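MetRS related protein (Pyrococcus horikoshii, PDB 2CWP) probably binds tRNA through an OB-type domain related to methionyl-tRNA synthetase, and may thereby assist the charging of tRNA(Met) with methionine. Local coordinates at residues K24-K29 and L34-V39; T47-I52 and K75-V80. All coordinates share one frame; numbering follows the deposited sequence.

Interaction 1: K24-K29 and L34-V39; sequences KAEKIK and LIKLIV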
# COMPACT_ATOMS: atom_id res chain seq x y z
N LYS A 24 5.66 6.08 -8.77
CA LYS A 24 7.02 6.28 -8.31
C LYS A 24 7.18 5.78 -6.88
O LYS A 24 6.23 5.80 -6.09
CB LYS A 24 7.39 7.77 -8.39
CG LYS A 24 8.75 8.05 -7.77
CD LYS A 24 9.31 9.40 -8.16
CE LYS A 24 10.79 9.43 -7.85
NZ LYS A 24 11.52 10.23 -8.86
N ALA A 25 8.40 5.35 -6.57
CA ALA A 25 8.72 4.83 -5.25
C ALA A 25 10.17 5.16 -4.92
O ALA A 25 11.08 4.83 -5.69
CB ALA A 25 8.51 3.32 -5.23
N GLU A 26 10.39 5.82 -3.79
CA GLU A 26 11.75 6.17 -3.39
C GLU A 26 11.90 6.16 -1.88
O GLU A 26 10.99 6.57 -1.16
CB GLU A 26 12.16 7.54 -3.93
CG GLU A 26 11.13 8.64 -3.69
CD GLU A 26 11.71 10.04 -3.91
OE1 GLU A 26 12.46 10.22 -4.89
OE2 GLU A 26 11.39 10.95 -3.10
N LYS A 27 13.05 5.70 -1.41
CA LYS A 27 13.30 5.63 0.02
C LYS A 27 13.15 7.03 0.60
O LYS A 27 13.45 8.01 -0.06
CB LYS A 27 14.72 5.11 0.30
CG LYS A 27 15.02 3.72 -0.27
CD LYS A 27 16.27 3.12 0.38
CE LYS A 27 16.08 3.00 1.90
NZ LYS A 27 17.07 2.13 2.56
N ILE A 28 12.67 7.10 1.84
CA ILE A 28 12.51 8.39 2.52
C ILE A 28 13.86 8.67 3.18
O ILE A 28 14.45 7.79 3.81
CB ILE A 28 11.39 8.34 3.59
CG1 ILE A 28 10.03 8.20 2.92
CG2 ILE A 28 11.44 9.60 4.46
CD1 ILE A 28 8.85 8.28 3.88
N LYS A 29 14.35 9.90 3.01
CA LYS A 29 15.64 10.33 3.54
C LYS A 29 15.79 10.09 5.04
O LYS A 29 14.88 10.36 5.82
CB LYS A 29 15.85 11.81 3.25
CG LYS A 29 17.28 12.19 2.91
CD LYS A 29 17.47 13.70 2.94
CE LYS A 29 17.46 14.23 4.37
NZ LYS A 29 17.74 15.69 4.45
N LEU A 34 11.68 2.99 5.37
CA LEU A 34 10.59 3.72 4.73
C LEU A 34 10.72 4.00 3.25
O LEU A 34 11.79 4.36 2.76
CB LEU A 34 10.33 5.04 5.46
CG LEU A 34 9.91 4.99 6.93
CD1 LEU A 34 9.35 6.36 7.32
CD2 LEU A 34 8.86 3.93 7.16
N ILE A 35 9.61 3.83 2.54
CA ILE A 35 9.55 4.11 1.11
C ILE A 35 8.30 4.95 0.83
O ILE A 35 7.20 4.61 1.29
CB ILE A 35 9.46 2.83 0.25
CG1 ILE A 35 10.69 1.95 0.48
CG2 ILE A 35 9.35 3.19 -1.22
CD1 ILE A 35 10.70 0.71 -0.35
N LYS A 36 8.47 6.03 0.09
CA LYS A 36 7.35 6.89 -0.27
C LYS A 36 6.87 6.46 -1.64
O LYS A 36 7.66 6.29 -2.56
CB LYS A 36 7.77 8.36 -0.32
CG LYS A 36 6.60 9.32 -0.49
CD LYS A 36 7.04 10.78 -0.38
CE LYS A 36 7.33 11.39 -1.74
NZ LYS A 36 6.08 11.60 -2.52
N LEU A 37 5.56 6.27 -1.76
CA LEU A 37 4.98 5.86 -3.03
C LEU A 37 3.99 6.90 -3.53
O LEU A 37 3.28 7.53 -2.74
CB LEU A 37 4.22 4.54 -2.87
CG LEU A 37 4.91 3.34 -2.22
CD1 LEU A 37 3.85 2.31 -1.78
CD2 LEU A 37 5.90 2.74 -3.20
N ILE A 38 3.95 7.09 -4.84
CA ILE A 38 2.99 8.00 -5.44
C ILE A 38 2.15 7.00 -6.21
O ILE A 38 2.60 6.39 -7.19
CB ILE A 38 3.65 8.99 -6.40
CG1 ILE A 38 4.63 9.87 -5.63
CG2 ILE A 38 2.58 9.83 -7.09
CD1 ILE A 38 5.44 10.82 -6.50
N VAL A 39 0.91 6.82 -5.75
CA VAL A 39 0.02 5.83 -6.33
C VAL A 39 -1.17 6.41 -7.07
O VAL A 39 -1.88 7.27 -6.55
CB VAL A 39 -0.47 4.90 -5.22
CG1 VAL A 39 -1.26 3.74 -5.78
CG2 VAL A 39 0.74 4.44 -4.41
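A beta hairpin of the OB-type tRNA-binding domain brings residues 24-29 and 34-39 together as antiparallel strands, with their short axes at 165° and A25 standing opposite L37. The backbone ladder alternates: K24-I38 and E26-K36 are hydrogen-bonded pairs, whereas A25-L37 and K27-I35 are non-hydrogen-bonded. The E26-K36 pair closes a reciprocal ring, E26 N to K36 O at 3.0 Å and K36 N to E26 O at 2.9 Å. At the next hydrogen-bonded pair I38 N reaches K24 O over 2.9 Å, while the return bond from K24 N to I38 O is long and weak. Beyond the strand, I28 N donates to L34 O at 3.0 Å but sits 48° above that carbonyl plane, consistent with the backbone turning into the loop.

The two faces differ in character. On the face of A25, I35 and L37, which is largely buried, the methyl of A25 is met by L37 CD2 at 3.4 Å, a tight carbon contact that suits a small residue, and I35 packs its CG2 alongside the E26 backbone. K27 lies at the exposed end of this face, and L37 continues onto F68 of strand 65-69. On the other face lie K24 and K36, whose long aliphatic stems suit a partly open surface, with the charged E26 and the partly exposed I38. K36 packs its CB against CG1 of I28 at 4.0 Å, the two side chains crossing at about a right angle. At the turn end I28 lays CD1 against L34 CB at 3.9 Å, a branched chain suited to filling the corner. The charged ends of E26 and K36 remain apart, OE2 to NZ 5.4 Å, so their attraction is probably long-range, and specific pairing here rests chiefly on the backbone bonds and the packing of A25, I35 and L37.

Interaction 2: T47-I52 and K75-V80; sequences TIVTGI and KKFSGV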
# COMPACT_ATOMS: atom_id res chain seq x y z
N THR A 47 -0.29 9.70 -1.88
CA THR A 47 1.05 9.47 -1.38
C THR A 47 0.92 8.46 -0.28
O THR A 47 0.19 8.68 0.69
CB THR A 47 1.67 10.77 -0.84
OG1 THR A 47 1.80 11.71 -1.91
CG2 THR A 47 3.06 10.50 -0.23
N ILE A 48 1.62 7.34 -0.43
CA ILE A 48 1.56 6.28 0.55
C ILE A 48 2.93 5.81 1.00
O ILE A 48 3.78 5.48 0.17
CB ILE A 48 0.75 5.08 -0.01
CG1 ILE A 48 -0.72 5.49 -0.15
CG2 ILE A 48 0.92 3.86 0.90
CD1 ILE A 48 -1.61 4.46 -0.80
N VAL A 49 3.12 5.76 2.31
CA VAL A 49 4.37 5.31 2.88
C VAL A 49 4.27 3.84 3.34
O VAL A 49 3.26 3.43 3.91
CB VAL A 49 4.76 6.20 4.09
CG1 VAL A 49 6.07 5.72 4.71
CG2 VAL A 49 4.87 7.66 3.64
N THR A 50 5.31 3.07 3.06
CA THR A 50 5.39 1.67 3.46
C THR A 50 6.80 1.48 4.05
O THR A 50 7.75 2.09 3.56
CB THR A 50 5.18 0.70 2.26
OG1 THR A 50 5.25 -0.65 2.71
CG2 THR A 50 6.26 0.93 1.20
N GLY A 51 6.94 0.66 5.08
CA GLY A 51 8.25 0.48 5.69
C GLY A 51 8.87 -0.89 5.47
O GLY A 51 9.21 -1.57 6.43
N ILE A 52 9.05 -1.27 4.22
CA ILE A 52 9.59 -2.59 3.90
C ILE A 52 10.95 -2.54 3.22
O ILE A 52 11.49 -3.59 2.86
CB ILE A 52 8.60 -3.35 2.97
CG1 ILE A 52 8.40 -2.56 1.67
CG2 ILE A 52 7.25 -3.52 3.68
CD1 ILE A 52 7.24 -3.03 0.79
N LYS A 75 -1.69 9.91 8.05
CA LYS A 75 -0.60 9.82 9.01
C LYS A 75 0.73 10.25 8.41
O LYS A 75 1.05 9.92 7.27
CB LYS A 75 -0.50 8.40 9.56
CG LYS A 75 -1.51 8.10 10.65
CD LYS A 75 -1.20 8.91 11.90
CE LYS A 75 -2.31 8.84 12.94
NZ LYS A 75 -3.55 9.54 12.48
N LYS A 76 1.50 10.99 9.20
CA LYS A 76 2.81 11.48 8.77
C LYS A 76 3.95 10.64 9.34
O LYS A 76 4.05 10.45 10.54
CB LYS A 76 2.98 12.94 9.21
CG LYS A 76 2.44 13.21 10.62
CD LYS A 76 3.11 14.41 11.27
CE LYS A 76 4.56 14.11 11.63
NZ LYS A 76 5.24 15.27 12.27
N PHE A 77 4.80 10.14 8.45
CA PHE A 77 5.94 9.34 8.88
C PHE A 77 7.18 10.09 8.46
O PHE A 77 7.39 10.35 7.27
CB PHE A 77 5.93 7.96 8.21
CG PHE A 77 4.70 7.14 8.52
CD1 PHE A 77 3.48 7.44 7.90
CD2 PHE A 77 4.75 6.10 9.43
CE1 PHE A 77 2.34 6.70 8.19
CE2 PHE A 77 3.61 5.35 9.72
CZ PHE A 77 2.40 5.65 9.10
N SER A 78 8.00 10.46 9.44
CA SER A 78 9.22 11.21 9.15
C SER A 78 8.84 12.43 8.32
O SER A 78 9.47 12.73 7.30
CB SER A 78 10.21 10.33 8.39
OG SER A 78 10.51 9.15 9.11
N GLY A 79 7.78 13.11 8.75
CA GLY A 79 7.32 14.30 8.07
C GLY A 79 6.61 14.07 6.75
O GLY A 79 6.34 15.03 6.02
N VAL A 80 6.32 12.81 6.42
CA VAL A 80 5.64 12.50 5.17
C VAL A 80 4.19 12.08 5.41
O VAL A 80 3.91 11.17 6.18
CB VAL A 80 6.35 11.39 4.38
CG1 VAL A 80 5.70 11.22 3.03
CG2 VAL A 80 7.82 11.71 4.23
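V49 faces the 75-80 segment with both of its methyls, and each finds a different partner. CG2 meets CG1 of V80 at 3.7 Å, while CG1 lies 4.2 Å from CB of F77. The first torsion of V49, 179°, sets CG1 anti to the backbone N and CG2 beside it, which spreads the methyls so that one branch serves each residue. V80 answers with a similar rotamer (chi1 -173°): its CG1 is the branch offered to strand 45-50, and the two valines cross obliquely. A beta-branched residue is apt at both places, because its methyls stand close to the backbone and make a short, stiff contact between strands.

F77 takes part mainly through its stem. The ring passes V49 at an oblique inclination, and the residue remains largely exposed. F77 and V80 are the first and last residues of a type I' turn with S78 and G79 at its corners, joining the two strands of a small hairpin, 75-77 and 80-82. Through V80 this hairpin packs over the face of strands 35-40 and 45-50 that carries K36, T47 and V49. V80 N bonds to F77 O at 2.8 Å across the turn. S78 and G79 both have positive phi, a region that glycine enters at little cost, which suits G79 to its place.

T47 adds a lighter touch: its CG2 lies 4.3 Å from CG1 of V80, so this one methyl of V80 is approached by both T47 and V49. The threonine gives a methyl toward the hairpin, and beside it the backbone of T47 pairs with Q83.

Interactions 1 and 2 adjoin, their centres about 8 Å apart, and strand 35-40 pairs with strand 45-50 in the same sheet. The backbones probably meet through L37 N to I48 O at 2.7 Å and I35 N to T50 O at 2.8 Å. Side chains close the corner: I28 CD1 packs on V80 CG2 at 3.6 Å and L34 CD1 on S78 OG at 3.5 Å, so the turn of 75-80 rests on both 24-29 and 34-39 as well as on 47-52. V80 is thus common ground, touched by I28 and K36 from one contact and V49 from the other. Both contacts lie within the putative tRNA-binding domain.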